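Local coordinates for caspase subunit p21 (Drosophila melanogaster, PDB 3SIR), which acts as an effector caspase, a cysteine endopeptidase of the apoptotic cascade that cleaves lamin DmO and baculovirus p35 in vitro, at residues M99-A104 with Q136-D141; E47-V52 with L90-S95. The protein carries 1 engineered substitution. All blocks are in the same frame, centred on the assembly; numbering follows the deposited sequence.

Contact 1: residues M99-A104 with Q136-D141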
loop_
_atom_site.group_PDB
_atom_site.type_symbol
_atom_site.label_atom_id
_atom_site.label_comp_id
_atom_site.label_asym_id
_atom_site.label_seq_id
_atom_site.Cartn_x
_atom_site.Cartn_y
_atom_site.Cartn_z
ATOM N N MET A 99 6.719 14.398 21.325
ATOM C CA MET A 99 7.092 13.590 22.477
ATOM C C MET A 99 6.601 12.157 22.298
ATOM O O MET A 99 5.645 11.901 21.563
ATOM C CB MET A 99 6.544 14.194 23.774
ATOM C CG MET A 99 5.449 15.238 23.591
ATOM S SD MET A 99 4.667 15.749 25.144
ATOM C CE MET A 99 5.763 17.077 25.644
ATOM N N GLY A 100 7.320 11.215 22.898
ATOM C CA GLY A 100 7.024 9.803 22.709
ATOM C C GLY A 100 5.995 9.260 23.684
ATOM O O GLY A 100 5.281 10.015 24.344
ATOM N N TYR A 101 5.932 7.938 23.784
ATOM C CA TYR A 101 4.971 7.281 24.661
ATOM C C TYR A 101 5.629 6.110 25.382
ATOM O O TYR A 101 6.746 5.713 25.058
ATOM C CB TYR A 101 3.782 6.765 23.848
ATOM C CG TYR A 101 3.169 7.791 22.927
ATOM C CD1 TYR A 101 1.905 8.310 23.179
ATOM C CD2 TYR A 101 3.843 8.229 21.793
ATOM C CE1 TYR A 101 1.306 9.195 22.289
ATOM C CE2 TYR A 101 3.230 9.069 20.875
ATOM C CZ TYR A 101 1.978 9.572 21.145
ATOM O OH TYR A 101 1.433 10.514 20.309
ATOM N N ILE A 102 4.890 5.506 26.301
ATOM C CA ILE A 102 5.285 4.241 26.911
ATOM C C ILE A 102 4.123 3.266 26.730
ATOM O O ILE A 102 2.968 3.682 26.642
ATOM C CB ILE A 102 5.588 4.421 28.428
ATOM C CG1 ILE A 102 6.982 5.019 28.640
ATOM C CG2 ILE A 102 5.488 3.098 29.163
ATOM C CD1 ILE A 102 7.270 6.260 27.803
ATOM N N TYR A 103 4.427 1.981 26.593
ATOM C CA TYR A 103 3.381 0.980 26.431
ATOM C C TYR A 103 3.616 -0.246 27.319
ATOM O O TYR A 103 4.749 -0.692 27.494
ATOM C CB TYR A 103 3.251 0.563 24.963
ATOM C CG TYR A 103 3.181 1.702 23.965
ATOM C CD1 TYR A 103 1.975 2.033 23.354
ATOM C CD2 TYR A 103 4.345 2.228 23.415
ATOM C CE1 TYR A 103 1.924 2.927 22.289
ATOM C CE2 TYR A 103 4.303 3.164 22.387
ATOM C CZ TYR A 103 3.090 3.510 21.830
ATOM O OH TYR A 103 3.042 4.475 20.849
ATOM N N ALA A 104 2.540 -0.785 27.881
ATOM C CA ALA A 104 2.633 -1.919 28.789
ATOM C C ALA A 104 2.960 -3.212 28.047
ATOM O O ALA A 104 2.876 -3.279 26.816
ATOM C CB ALA A 104 1.341 -2.066 29.566
ATOM N N GLN A 136 -1.099 7.261 11.961
ATOM C CA GLN A 136 -0.032 8.202 12.282
ATOM C C GLN A 136 0.806 7.680 13.445
ATOM O O GLN A 136 0.297 7.480 14.548
ATOM C CB GLN A 136 -0.628 9.562 12.647
ATOM C CG GLN A 136 -0.096 10.731 11.832
ATOM C CD GLN A 136 -0.801 12.028 12.177
ATOM O OE1 GLN A 136 -1.036 12.323 13.347
ATOM N NE2 GLN A 136 -1.232 12.759 11.155
ATOM N N ALA A 137 2.085 7.424 13.188
ATOM C CA ALA A 137 2.953 6.818 14.192
ATOM C C ALA A 137 4.193 7.672 14.411
ATOM O O ALA A 137 4.312 8.758 13.847
ATOM C CB ALA A 137 3.346 5.408 13.777
ATOM N N CYS A 138 5.105 7.182 15.243
ATOM C CA CYS A 138 6.297 7.936 15.608
ATOM C C CYS A 138 7.482 7.443 14.793
ATOM O O CYS A 138 7.540 6.267 14.423
ATOM C CB CYS A 138 6.602 7.757 17.096
ATOM S SG CYS A 138 5.861 8.991 18.182
ATOM N N GLN A 139 8.462 8.319 14.590
ATOM C CA GLN A 139 9.666 7.954 13.855
ATOM C C GLN A 139 10.577 7.081 14.710
ATOM O O GLN A 139 11.801 7.116 14.576
ATOM C CB GLN A 139 10.408 9.201 13.362
ATOM C CG GLN A 139 10.474 9.319 11.842
ATOM C CD GLN A 139 10.921 10.697 11.376
ATOM O OE1 GLN A 139 11.847 11.286 11.941
ATOM N NE2 GLN A 139 10.261 11.219 10.347
ATOM N N GLY A 140 9.974 6.309 15.606
ATOM C CA GLY A 140 10.708 5.311 16.370
ATOM C C GLY A 140 10.029 3.963 16.289
ATOM O O GLY A 140 10.651 2.929 16.515
ATOM N N ASP A 141 8.743 3.975 15.960
ATOM C CA ASP A 141 8.019 2.750 15.645
ATOM C C ASP A 141 8.501 2.138 14.333
ATOM O O ASP A 141 9.222 2.784 13.573
ATOM C CB ASP A 141 6.516 3.023 15.602
ATOM C CG ASP A 141 5.992 3.574 16.914
ATOM O OD1 ASP A 141 5.806 2.780 17.859
ATOM O OD2 ASP A 141 5.867 4.809 17.038
#

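Contact 2: residues E47-V52 with L90-S95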
loop_
_atom_site.group_PDB
_atom_site.type_symbol
_atom_site.label_atom_id
_atom_site.label_comp_id
_atom_site.label_asym_id
_atom_site.label_seq_id
_atom_site.Cartn_x
_atom_site.Cartn_y
_atom_site.Cartn_z
ATOM N N GLU A 47 -9.701 17.033 13.648
ATOM C CA GLU A 47 -10.987 17.661 13.378
ATOM C C GLU A 47 -11.249 17.678 11.880
ATOM O O GLU A 47 -12.308 17.251 11.422
ATOM C CB GLU A 47 -11.026 19.083 13.942
ATOM C CG GLU A 47 -11.247 19.152 15.451
ATOM C CD GLU A 47 -10.969 20.535 16.017
ATOM O OE1 GLU A 47 -11.785 21.454 15.777
ATOM O OE2 GLU A 47 -9.912 20.714 16.665
ATOM N N ASN A 48 -10.242 18.092 11.121
ATOM C CA ASN A 48 -10.260 17.939 9.675
ATOM C C ASN A 48 -10.670 16.534 9.230
ATOM O O ASN A 48 -11.783 16.333 8.747
ATOM C CB ASN A 48 -8.898 18.317 9.097
ATOM C CG ASN A 48 -8.737 19.815 8.913
ATOM O OD1 ASN A 48 -9.709 20.537 8.682
ATOM N ND2 ASN A 48 -7.494 20.282 8.945
ATOM N N LEU A 49 -9.812 15.550 9.484
ATOM C CA LEU A 49 -10.200 14.151 9.342
ATOM C C LEU A 49 -11.697 13.967 9.572
ATOM O O LEU A 49 -12.451 13.723 8.629
ATOM C CB LEU A 49 -9.403 13.259 10.298
ATOM C CG LEU A 49 -8.707 12.050 9.665
ATOM C CD1 LEU A 49 -8.714 10.843 10.591
ATOM C CD2 LEU A 49 -9.324 11.689 8.319
ATOM N N THR A 50 -12.117 14.095 10.828
ATOM C CA THR A 50 -13.533 14.099 11.194
ATOM C C THR A 50 -14.428 14.696 10.108
ATOM O O THR A 50 -15.360 14.048 9.635
ATOM C CB THR A 50 -13.761 14.842 12.531
ATOM O OG1 THR A 50 -13.348 14.006 13.619
ATOM C CG2 THR A 50 -15.229 15.216 12.721
ATOM N N ARG A 51 -14.167 15.946 9.741
ATOM C CA ARG A 51 -15.022 16.661 8.802
ATOM C C ARG A 51 -15.104 15.926 7.466
ATOM O O ARG A 51 -16.190 15.614 6.973
ATOM C CB ARG A 51 -14.461 18.061 8.574
ATOM C CG ARG A 51 -15.498 19.118 8.259
ATOM C CD ARG A 51 -14.889 20.497 8.446
ATOM N NE ARG A 51 -13.747 20.438 9.356
ATOM C CZ ARG A 51 -13.706 21.012 10.555
ATOM N NH1 ARG A 51 -14.710 21.775 10.967
ATOM N NH2 ARG A 51 -12.617 20.893 11.304
ATOM N N VAL A 52 -13.942 15.677 6.870
ATOM C CA VAL A 52 -13.873 15.044 5.561
ATOM C C VAL A 52 -14.583 13.697 5.575
ATOM O O VAL A 52 -15.222 13.311 4.594
ATOM C CB VAL A 52 -12.420 14.837 5.106
ATOM C CG1 VAL A 52 -12.366 14.696 3.598
ATOM C CG2 VAL A 52 -11.558 16.000 5.553
ATOM N N LEU A 90 -13.607 2.390 8.677
ATOM C CA LEU A 90 -12.328 3.078 8.772
ATOM C C LEU A 90 -11.888 3.213 10.223
ATOM O O LEU A 90 -12.665 3.642 11.077
ATOM C CB LEU A 90 -12.410 4.451 8.111
ATOM C CG LEU A 90 -11.057 5.150 7.967
ATOM C CD1 LEU A 90 -11.001 5.941 6.669
ATOM C CD2 LEU A 90 -10.788 6.036 9.175
ATOM N N VAL A 91 -10.668 2.771 10.508
ATOM C CA VAL A 91 -10.037 3.071 11.785
ATOM C C VAL A 91 -8.863 4.019 11.566
ATOM O O VAL A 91 -8.189 3.957 10.540
ATOM C CB VAL A 91 -9.531 1.795 12.471
ATOM C CG1 VAL A 91 -8.630 2.145 13.646
ATOM C CG2 VAL A 91 -10.700 0.934 12.923
ATOM N N ALA A 92 -8.681 4.963 12.482
ATOM C CA ALA A 92 -7.692 6.014 12.282
ATOM C C ALA A 92 -6.961 6.314 13.582
ATOM O O ALA A 92 -7.537 6.883 14.506
ATOM C CB ALA A 92 -8.356 7.273 11.748
ATOM N N ILE A 93 -5.706 5.895 13.667
ATOM C CA ILE A 93 -4.898 6.207 14.838
ATOM C C ILE A 93 -3.956 7.371 14.568
ATOM O O ILE A 93 -3.276 7.410 13.544
ATOM C CB ILE A 93 -4.118 4.980 15.345
ATOM C CG1 ILE A 93 -5.056 3.770 15.440
ATOM C CG2 ILE A 93 -3.477 5.283 16.697
ATOM C CD1 ILE A 93 -4.361 2.455 15.773
ATOM N N LEU A 94 -4.049 8.395 15.407
ATOM C CA LEU A 94 -3.227 9.586 15.246
ATOM C C LEU A 94 -2.363 9.804 16.481
ATOM O O LEU A 94 -2.872 9.920 17.595
ATOM C CB LEU A 94 -4.097 10.815 14.957
ATOM C CG LEU A 94 -5.218 10.595 13.938
ATOM C CD1 LEU A 94 -5.920 11.898 13.600
ATOM C CD2 LEU A 94 -4.671 9.936 12.681
ATOM N N SER A 95 -1.053 9.688 16.296
ATOM C CA SER A 95 -0.108 9.952 17.369
ATOM C C SER A 95 0.523 11.320 17.174
ATOM O O SER A 95 0.578 11.831 16.056
ATOM C CB SER A 95 0.965 8.867 17.431
ATOM O OG SER A 95 0.507 7.755 18.185
#

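Contact 1: residues M99-A104 with Q136-D141
Cys-138 and Tyr-101 meet at the active-site end of the caspase fold. Cys-138 is the catalytic cysteine by similarity. It ends strand 131-138 within the sequence Gln-Ala-Cys-Gln-Gly, a form of the caspase active-site pentapeptide. The facing segment, 99-104, belongs to the loop between strand 86-95 and helix 107-113. The SG of Cys-138 lies at the edge of the Tyr-101 ring, 3.8 Å from CE2. It is 5.1 Å from the ring centroid and 86° off the ring normal. This is an in-plane sulfur-aromatic contact, not one over a face. Tyr-101 has CG anti to its carbonyl carbon and beside its backbone N (chi1 -50°), which turns the ring toward the cysteine. Its OH is hydrogen-bonded to the N of His-96, the other catalytic residue by similarity, and to the O of His-28. These bonds fix the far end of the ring. Tyr-103 approaches Asp-141 more loosely. Its OH is 4.4 Å from Asp-141 OD1, too long for a hydrogen bond. Asp-141 also closes a beta turn, with its N hydrogen-bonded to the O of Cys-138 at 3.0 Å. The N-H of Cys-138 is hydrogen-bonded to Asp-141 OD2 at 3.1 Å, on the anti side and 19° out of the carboxylate plane.

Contact 2: residues E47-V52 with L90-S95
The three-layer alpha/beta/alpha fold of the caspase domain packs helix 45-55 against one face of its central sheet, and here Leu-49 of that helix meets Ala-92 and Leu-94 of strand 86-95. The backbones stay well apart. The nearest pair of CA atoms, those of Leu-49 and Ala-92, is 9.0 Å apart. The Leu-49 side chain spans most of this gap, and its CD1 makes the touch. CD1 of Leu-49 lies 3.8 Å from CB of Ala-92, and it comes within 4.2 Å of CD1 of Leu-94. The small side chain of Ala-92 leaves the reaching to the leucine. Leu-94 comes out to meet it, with its CD1 extended anti to CA (chi2 -173°). The strand alternates: Leu-90, Ala-92 and Leu-94 direct CB to the helix, while Ile-93 directs it away. Leu-49 also touches Ile-25 on strand 19-28 and Met-195 on helix 193-205, so it sits where two strands and a second helix come together. No hydrogen bond crosses between the segments. Only carbon atoms meet, and all three touching residues are buried. The contact is apolar, and its stability probably comes from dispersion and the hydrophobic effect.

In the fold
Both contacts reach the same sheet, through its neighbouring parallel strands 86-95 and 131-138. The centres of the two contacts are about 18 Å apart. Contact 2 lies in the interior and contact 1 at the surface: the centre of contact 2 is about 8 Å, that of contact 1 about 17 Å, from the centre of the chain. Two probable backbone hydrogen bonds join them: Gln-136 N to Ile-93 O at 2.7 Å, and Ser-95 N to Gln-136 O at 3.1 Å. Strand 86-95 packs against helix 45-55 and leads on to His-96, and strand 131-138 runs beside it to Cys-138. Both are active-site residues by similarity. The Leu-94 side chain is about 6 Å from that of His-96 and about 11 Å from that of Cys-138.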